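Local coordinates for cell wall surface anchor family protein (Streptococcus agalactiae serogroup V, PDB 3TW0) that forms the adhesive tip of the group B streptococcal pilus and binds magnesium in a von Willebrand factor A-type domain, probably attaching the bacterium to host surfaces, at residues N132-R135 against T136-Q139; I188-Y192 against Q193-N197; Y279-V282 against Y283-P287. The protein carries 2 engineered substitutions. All blocks are in the same frame, centred on the assembly; numbering follows the deposited sequence.

Interaction 1. Residues N132-R135 against T136-Q139; sequences NGDR and TLYQ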
loop_
_atom_site.group_PDB
_atom_site.type_symbol
_atom_site.label_atom_id
_atom_site.label_comp_id
_atom_site.label_asym_id
_atom_site.label_seq_id
_atom_site.Cartn_x
_atom_site.Cartn_y
_atom_site.Cartn_z
ATOM N N ASN A 132 18.483 -0.477 -8.901
ATOM C CA ASN A 132 19.777 -1.101 -9.234
ATOM C C ASN A 132 20.422 -1.994 -8.119
ATOM O O ASN A 132 21.536 -2.517 -8.281
ATOM C CB ASN A 132 20.758 -0.025 -9.749
ATOM C CG ASN A 132 20.247 0.678 -11.025
ATOM O OD1 ASN A 132 19.537 0.087 -11.836
ATOM N ND2 ASN A 132 20.617 1.942 -11.197
ATOM N N GLY A 133 19.721 -2.205 -7.007
ATOM C CA GLY A 133 20.205 -3.119 -5.963
ATOM C C GLY A 133 19.675 -4.523 -6.207
ATOM O O GLY A 133 19.953 -5.116 -7.242
ATOM N N ASP A 134 18.896 -5.047 -5.257
ATOM C CA ASP A 134 18.120 -6.268 -5.470
ATOM C C ASP A 134 16.889 -5.979 -6.364
ATOM O O ASP A 134 15.884 -5.424 -5.885
ATOM C CB ASP A 134 17.682 -6.847 -4.110
ATOM C CG ASP A 134 17.153 -8.281 -4.216
ATOM O OD1 ASP A 134 16.575 -8.648 -5.275
ATOM O OD2 ASP A 134 17.315 -9.042 -3.223
ATOM N N ARG A 135 16.971 -6.332 -7.655
ATOM C CA ARG A 135 15.890 -6.014 -8.619
ATOM C C ARG A 135 14.661 -6.899 -8.435
ATOM O O ARG A 135 13.563 -6.560 -8.871
ATOM C CB ARG A 135 16.361 -6.125 -10.075
ATOM C CG ARG A 135 17.225 -4.968 -10.549
ATOM C CD ARG A 135 17.336 -4.927 -12.075
ATOM N NE ARG A 135 18.749 -4.823 -12.456
ATOM C CZ ARG A 135 19.396 -3.682 -12.720
ATOM N NH1 ARG A 135 18.761 -2.509 -12.679
ATOM N NH2 ARG A 135 20.690 -3.714 -13.033
ATOM N N THR A 136 14.860 -8.042 -7.806
ATOM C CA THR A 136 13.756 -8.924 -7.492
ATOM C C THR A 136 12.903 -8.364 -6.337
ATOM O O THR A 136 11.686 -8.315 -6.451
ATOM C CB THR A 136 14.251 -10.364 -7.260
ATOM O OG1 THR A 136 14.836 -10.815 -8.479
ATOM C CG2 THR A 136 13.094 -11.322 -6.922
ATOM N N LEU A 137 13.550 -7.903 -5.271
ATOM C CA LEU A 137 12.836 -7.449 -4.066
ATOM C C LEU A 137 12.326 -6.030 -4.282
ATOM O O LEU A 137 11.401 -5.588 -3.628
ATOM C CB LEU A 137 13.739 -7.534 -2.834
ATOM C CG LEU A 137 13.901 -8.932 -2.214
ATOM C CD1 LEU A 137 14.807 -8.880 -0.960
ATOM C CD2 LEU A 137 12.550 -9.464 -1.827
ATOM N N TYR A 138 12.951 -5.330 -5.220
ATOM C CA TYR A 138 12.460 -4.052 -5.691
ATOM C C TYR A 138 11.020 -4.183 -6.205
ATOM O O TYR A 138 10.246 -3.244 -6.070
ATOM C CB TYR A 138 13.349 -3.498 -6.824
ATOM C CG TYR A 138 12.909 -2.123 -7.305
ATOM C CD1 TYR A 138 13.277 -0.973 -6.601
ATOM C CD2 TYR A 138 12.125 -1.979 -8.451
ATOM C CE1 TYR A 138 12.891 0.266 -7.024
ATOM C CE2 TYR A 138 11.729 -0.727 -8.890
ATOM C CZ TYR A 138 12.108 0.389 -8.156
ATOM O OH TYR A 138 11.726 1.646 -8.560
ATOM N N GLN A 139 10.686 -5.336 -6.782
ATOM C CA GLN A 139 9.325 -5.642 -7.257
ATOM C C GLN A 139 8.246 -5.749 -6.157
ATOM O O GLN A 139 7.037 -5.773 -6.464
ATOM C CB GLN A 139 9.313 -6.968 -8.030
ATOM C CG GLN A 139 10.285 -7.037 -9.185
ATOM C CD GLN A 139 10.155 -5.862 -10.119
ATOM O OE1 GLN A 139 9.076 -5.575 -10.620
ATOM N NE2 GLN A 139 11.272 -5.187 -10.389
#
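Residues D134 to Y138 form an Asx motif: the aspartate side chain takes the amides two and three residues on, and its main-chain oxygen the amide four on. The carboxylate oxygen D134 OD1 accepts from L137 N at 3.1 Å and, more weakly, from T136 N; the L137 N-H meets it from above the carboxylate plane. The main-chain oxygen D134 O takes the amide of Y138 at 3.0 Å. Aspartate suits this place because its short side chain, with CG anti to the backbone N (chi1 -167°), reaches forward over amides at the start of the helical bend, which have no preceding helical turn to serve them. The other oxygen, D134 OD2, lies 3.4 Å from L137 CD1, so leucine flanks the acid with its apolar branch.

Just past Y138, the side chain of Q139, bent at chi2, reaches back to the main chain, and its NE2 donates to R135 O over 3.1 Å, with that oxygen practically in the glutamine amide plane. R135 turns its guanidinium the other way, where NH1 bonds N132 OD1.

The bend lies at the surface in the loop between helices 114-122 and 145-159. T136 and L137 pack on A100 and Q139 on F98 of strand 97-101, while Y138 O accepts from N21 ND2, and the side chain of Y138 stands about 8 Å from that of the magnesium ligand S22.

Interaction 2. Residues I188-Y192 against Q193-N197; sequences ISTSY and QNQFN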
loop_
_atom_site.group_PDB
_atom_site.type_symbol
_atom_site.label_atom_id
_atom_site.label_comp_id
_atom_site.label_asym_id
_atom_site.label_seq_id
_atom_site.Cartn_x
_atom_site.Cartn_y
_atom_site.Cartn_z
ATOM N N ILE A 188 -25.880 -6.574 -11.346
ATOM C CA ILE A 188 -27.195 -6.120 -10.928
ATOM C C ILE A 188 -27.465 -4.764 -11.568
ATOM O O ILE A 188 -26.524 -4.085 -12.012
ATOM C CB ILE A 188 -27.364 -6.078 -9.371
ATOM C CG1 ILE A 188 -26.295 -5.211 -8.697
ATOM C CG2 ILE A 188 -27.400 -7.478 -8.793
ATOM C CD1 ILE A 188 -26.522 -5.055 -7.204
ATOM N N SER A 189 -28.730 -4.345 -11.613
ATOM C CA SER A 189 -29.013 -2.996 -12.143
ATOM C C SER A 189 -28.744 -1.822 -11.174
ATOM O O SER A 189 -28.610 -0.699 -11.631
ATOM C CB SER A 189 -30.432 -2.900 -12.691
ATOM O OG SER A 189 -31.351 -2.987 -11.612
ATOM N N THR A 190 -28.655 -2.062 -9.870
ATOM C CA THR A 190 -28.309 -0.991 -8.930
ATOM C C THR A 190 -27.042 -0.276 -9.398
ATOM O O THR A 190 -26.017 -0.943 -9.662
ATOM C CB THR A 190 -28.085 -1.535 -7.526
ATOM O OG1 THR A 190 -29.272 -2.198 -7.072
ATOM C CG2 THR A 190 -27.725 -0.419 -6.551
ATOM N N SER A 191 -27.118 1.056 -9.554
ATOM C CA SER A 191 -25.956 1.846 -9.989
ATOM C C SER A 191 -24.783 1.651 -9.035
ATOM O O SER A 191 -24.974 1.384 -7.853
ATOM C CB SER A 191 -26.283 3.349 -10.055
ATOM O OG SER A 191 -26.406 3.860 -8.745
ATOM N N TYR A 192 -23.565 1.832 -9.538
ATOM C CA TYR A 192 -22.408 1.736 -8.662
ATOM C C TYR A 192 -22.462 2.765 -7.514
ATOM O O TYR A 192 -22.069 2.448 -6.389
ATOM C CB TYR A 192 -21.103 1.842 -9.466
ATOM C CG TYR A 192 -20.862 0.651 -10.362
ATOM C CD1 TYR A 192 -20.762 -0.647 -9.803
ATOM C CD2 TYR A 192 -20.699 0.801 -11.759
ATOM C CE1 TYR A 192 -20.534 -1.775 -10.614
ATOM C CE2 TYR A 192 -20.448 -0.335 -12.581
ATOM C CZ TYR A 192 -20.376 -1.602 -11.979
ATOM O OH TYR A 192 -20.140 -2.722 -12.706
ATOM N N GLN A 193 -22.967 3.973 -7.787
ATOM C CA GLN A 193 -23.106 4.965 -6.711
ATOM C C GLN A 193 -24.032 4.457 -5.597
ATOM O O GLN A 193 -23.693 4.534 -4.418
ATOM C CB GLN A 193 -23.565 6.335 -7.224
ATOM C CG GLN A 193 -23.552 7.421 -6.114
ATOM C CD GLN A 193 -22.147 7.688 -5.558
ATOM O OE1 GLN A 193 -21.232 8.009 -6.309
ATOM N NE2 GLN A 193 -21.980 7.551 -4.242
ATOM N N ASN A 194 -25.192 3.919 -5.967
ATOM C CA ASN A 194 -26.082 3.357 -4.965
ATOM C C ASN A 194 -25.477 2.128 -4.282
ATOM O O ASN A 194 -25.734 1.882 -3.112
ATOM C CB ASN A 194 -27.471 3.050 -5.552
ATOM C CG ASN A 194 -28.283 4.323 -5.858
ATOM O OD1 ASN A 194 -28.100 5.353 -5.210
ATOM N ND2 ASN A 194 -29.183 4.246 -6.848
ATOM N N GLN A 195 -24.661 1.354 -5.003
ATOM C CA GLN A 195 -23.989 0.196 -4.379
ATOM C C GLN A 195 -23.001 0.698 -3.333
ATOM O O GLN A 195 -22.957 0.202 -2.223
ATOM C CB GLN A 195 -23.265 -0.667 -5.423
ATOM C CG GLN A 195 -24.188 -1.454 -6.352
ATOM C CD GLN A 195 -23.429 -2.511 -7.123
ATOM O OE1 GLN A 195 -22.536 -3.170 -6.574
ATOM N NE2 GLN A 195 -23.748 -2.650 -8.390
ATOM N N PHE A 196 -22.258 1.729 -3.681
ATOM C CA PHE A 196 -21.225 2.303 -2.791
ATOM C C PHE A 196 -21.887 2.840 -1.528
ATOM O O PHE A 196 -21.520 2.476 -0.391
ATOM C CB PHE A 196 -20.504 3.423 -3.547
ATOM C CG PHE A 196 -19.389 4.088 -2.776
ATOM C CD1 PHE A 196 -18.123 3.502 -2.696
ATOM C CD2 PHE A 196 -19.586 5.357 -2.184
ATOM C CE1 PHE A 196 -17.088 4.146 -2.018
ATOM C CE2 PHE A 196 -18.571 5.981 -1.501
ATOM C CZ PHE A 196 -17.315 5.381 -1.401
ATOM N N ASN A 197 -22.886 3.688 -1.742
ATOM C CA ASN A 197 -23.760 4.172 -0.659
ATOM C C ASN A 197 -24.304 3.090 0.266
ATOM O O ASN A 197 -24.334 3.311 1.477
ATOM C CB ASN A 197 -24.916 4.998 -1.234
ATOM C CG ASN A 197 -24.437 6.282 -1.875
ATOM O OD1 ASN A 197 -23.278 6.655 -1.722
ATOM N ND2 ASN A 197 -25.342 6.986 -2.569
HETATM O O HOH W 1 -29.535 2.190 -8.934
#
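Q195, Y192 and S191 carry most of this contact, at the point where a loop enters helix 192-201. S191 is the N-cap: its OG, placed between the backbone N and the carbonyl carbon (chi1 72°), accepts from N194 N at 3.0 Å. Serine is a natural choice, since a hydroxyl on a one-carbon arm reaches a first-turn amide easily. S191 O also receives Q195 N at 2.9 Å. In a capping box the third helical residue would bond directly to the cap's amide; here N194 ND2 and S191 N instead both donate to one water.

Q195 turns its long side chain back along the loop. Its NE2 points almost straight at T190 O, 3.1 Å away, with the oxygen in the amide plane, although the donor stands tilted from the plane of the threonine carbonyl. The other end of the amide, OE1, accepts from N185 N. I188 comes from the opposite direction, its CG1 3.6 Å from Q195 NE2, and T190 CG2 rests 3.7 Å from Q195 CG.

Y192 lies alongside Q195 and points the same way, with Y192 CD1 3.9 Å from Q195 NE2 and the ring and amide planes 44° apart. Beyond them, the tyrosine ring meets F184 nearly at right angles.

A glutamine used at both ends is thus fixed in its rotation: donor and acceptor cannot be exchanged without losing both bonds. The buried amide therefore pins two points of the loop to the first turn of the helix.

Interaction 3. Residues Y279-V282 against Y283-P287; sequences YNWV and YPFDP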
loop_
_atom_site.group_PDB
_atom_site.type_symbol
_atom_site.label_atom_id
_atom_site.label_comp_id
_atom_site.label_asym_id
_atom_site.label_seq_id
_atom_site.Cartn_x
_atom_site.Cartn_y
_atom_site.Cartn_z
ATOM N N TYR A 279 -5.824 -4.007 -13.217
ATOM C CA TYR A 279 -5.773 -3.666 -11.812
ATOM C C TYR A 279 -5.203 -2.246 -11.580
ATOM O O TYR A 279 -5.260 -1.733 -10.477
ATOM C CB TYR A 279 -5.042 -4.732 -10.975
ATOM C CG TYR A 279 -3.649 -5.091 -11.425
ATOM C CD1 TYR A 279 -3.358 -6.382 -11.882
ATOM C CD2 TYR A 279 -2.619 -4.167 -11.368
ATOM C CE1 TYR A 279 -2.066 -6.723 -12.286
ATOM C CE2 TYR A 279 -1.351 -4.496 -11.754
ATOM C CZ TYR A 279 -1.075 -5.786 -12.215
ATOM O OH TYR A 279 0.217 -6.094 -12.611
ATOM N N ASN A 280 -4.717 -1.604 -12.630
ATOM C CA ASN A 280 -4.337 -0.189 -12.537
ATOM C C ASN A 280 -5.379 0.823 -13.008
ATOM O O ASN A 280 -5.119 2.028 -12.952
ATOM C CB ASN A 280 -3.010 0.066 -13.267
ATOM C CG ASN A 280 -1.809 -0.351 -12.436
ATOM O OD1 ASN A 280 -1.735 -0.042 -11.232
ATOM N ND2 ASN A 280 -0.859 -1.054 -13.064
ATOM N N TRP A 281 -6.531 0.341 -13.476
ATOM C CA TRP A 281 -7.559 1.151 -14.122
ATOM C C TRP A 281 -8.491 1.795 -13.109
ATOM O O TRP A 281 -8.732 1.253 -12.033
ATOM C CB TRP A 281 -8.459 0.264 -14.999
ATOM C CG TRP A 281 -7.815 -0.349 -16.228
ATOM C CD1 TRP A 281 -6.490 -0.281 -16.602
ATOM C CD2 TRP A 281 -8.459 -1.184 -17.206
ATOM N NE1 TRP A 281 -6.289 -0.973 -17.774
ATOM C CE2 TRP A 281 -7.473 -1.551 -18.162
ATOM C CE3 TRP A 281 -9.778 -1.638 -17.385
ATOM C CZ2 TRP A 281 -7.765 -2.344 -19.273
ATOM C CZ3 TRP A 281 -10.062 -2.443 -18.486
ATOM C CH2 TRP A 281 -9.058 -2.774 -19.433
ATOM N N VAL A 282 -9.084 2.917 -13.478
ATOM C CA VAL A 282 -10.239 3.408 -12.701
ATOM C C VAL A 282 -11.261 2.274 -12.697
ATOM O O VAL A 282 -11.421 1.576 -13.701
ATOM C CB VAL A 282 -10.805 4.711 -13.305
ATOM C CG1 VAL A 282 -12.132 5.093 -12.653
ATOM C CG2 VAL A 282 -9.813 5.818 -13.113
ATOM N N TYR A 283 -11.893 2.038 -11.553
ATOM C CA TYR A 283 -12.897 0.997 -11.478
ATOM C C TYR A 283 -14.029 1.467 -10.541
ATOM O O TYR A 283 -13.878 2.451 -9.818
ATOM C CB TYR A 283 -12.284 -0.347 -11.008
ATOM C CG TYR A 283 -12.079 -0.397 -9.504
ATOM C CD1 TYR A 283 -10.980 0.226 -8.916
ATOM C CD2 TYR A 283 -13.000 -1.035 -8.679
ATOM C CE1 TYR A 283 -10.788 0.197 -7.538
ATOM C CE2 TYR A 283 -12.831 -1.058 -7.279
ATOM C CZ TYR A 283 -11.729 -0.440 -6.727
ATOM O OH TYR A 283 -11.551 -0.467 -5.384
ATOM N N PRO A 284 -15.156 0.765 -10.542
ATOM C CA PRO A 284 -15.465 -0.475 -11.267
ATOM C C PRO A 284 -15.670 -0.263 -12.769
ATOM O O PRO A 284 -15.889 0.864 -13.216
ATOM C CB PRO A 284 -16.766 -0.940 -10.615
ATOM C CG PRO A 284 -17.420 0.365 -10.180
ATOM C CD PRO A 284 -16.352 1.333 -9.870
ATOM N N PHE A 285 -15.536 -1.358 -13.519
ATOM C CA PHE A 285 -15.845 -1.436 -14.941
ATOM C C PHE A 285 -16.477 -2.827 -15.211
ATOM O O PHE A 285 -16.168 -3.800 -14.501
ATOM C CB PHE A 285 -14.566 -1.241 -15.782
ATOM C CG PHE A 285 -13.449 -2.216 -15.451
ATOM C CD1 PHE A 285 -13.435 -3.499 -15.989
ATOM C CD2 PHE A 285 -12.417 -1.848 -14.591
ATOM C CE1 PHE A 285 -12.421 -4.406 -15.660
ATOM C CE2 PHE A 285 -11.384 -2.743 -14.284
ATOM C CZ PHE A 285 -11.379 -4.024 -14.826
ATOM N N ASP A 286 -17.361 -2.900 -16.199
ATOM C CA ASP A 286 -18.032 -4.135 -16.578
ATOM C C ASP A 286 -16.977 -5.129 -17.003
ATOM O O ASP A 286 -16.177 -4.836 -17.882
ATOM C CB ASP A 286 -18.999 -3.897 -17.748
ATOM C CG ASP A 286 -19.841 -5.132 -18.087
ATOM O OD1 ASP A 286 -21.075 -5.000 -18.070
ATOM O OD2 ASP A 286 -19.294 -6.219 -18.380
ATOM N N PRO A 287 -16.961 -6.302 -16.373
ATOM C CA PRO A 287 -15.841 -7.199 -16.682
ATOM C C PRO A 287 -15.942 -7.809 -18.089
ATOM O O PRO A 287 -14.921 -8.230 -18.645
ATOM C CB PRO A 287 -15.920 -8.275 -15.588
ATOM C CG PRO A 287 -17.248 -8.098 -14.909
ATOM C CD PRO A 287 -17.952 -6.909 -15.469
#
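W281 and F285 meet as an edge-to-face aromatic pair, four residues apart along a bending chain. The six-membered ring of the tryptophan turns an edge toward the phenylalanine, with centroids 5.0 Å apart and planes at 55°, well short of a perpendicular T. The touching atom is W281 CE3, which lies over one face of the F285 ring, displaced toward its rim, 3.7 Å from F285 CE2. Two different first torsions bring the rings together. The indole CG of W281 stands anti to the carbonyl carbon (chi1 -68°), whereas F285 holds its CG between its own N and carbonyl carbon (chi1 56°), and the two side chains cross at about a right angle. The large indole suits a buried place that also needs a donor, for W281 NE1 bonds to W276 O.

All this belongs to the long excursion between strands 165-172 and 319-324, neighbours in the parallel sheet of the von Willebrand factor A fold, and more exactly to the loop that runs from strand 271-276 to helix 302-312. A cis peptide bond precedes P284; proline is the residue that most readily accepts this form, and the kink falls between W281 and F285.

Carbonyl oxygens approach the edges of two rings. V282 O lies near the plane of the F285 ring, 3.7 Å from F285 CD2, and W281 O lies in the plane of the Y283 ring, 4.0 Å from Y283 CD1; both positions are electrostatically reasonable, because aromatic edges carry slight positive charge. Like F285, Y283 has its CG between its backbone N and carbonyl carbon, and in that position its ring turns the CD1 edge to W281 O. The Y283 ring leads away from this corner to a hydrogen bond from I182 N to its OH and a cation-pi contact with K225.

From the N terminus the three contacts follow in series; none nests in or crosses another. Interaction 1 shapes the loop between helices 114-122 and 145-159 and lies near the magnesium site. Interaction 2 comes after strand 165-172, closing the end of a loop onto helix 192-201, on the opposite side of the chain's centre with its own centre about 41 Å from that of interaction 1. Interaction 3 bends the loop between strand 271-276 and helix 302-312. Interactions 2 and 3 pack directly, Y192 CG lying 3.5 Å from P284 CG, which joins two distant parts of the sequence. Interactions 1 and 3 do not touch, their nearest atoms being about 9 Å apart.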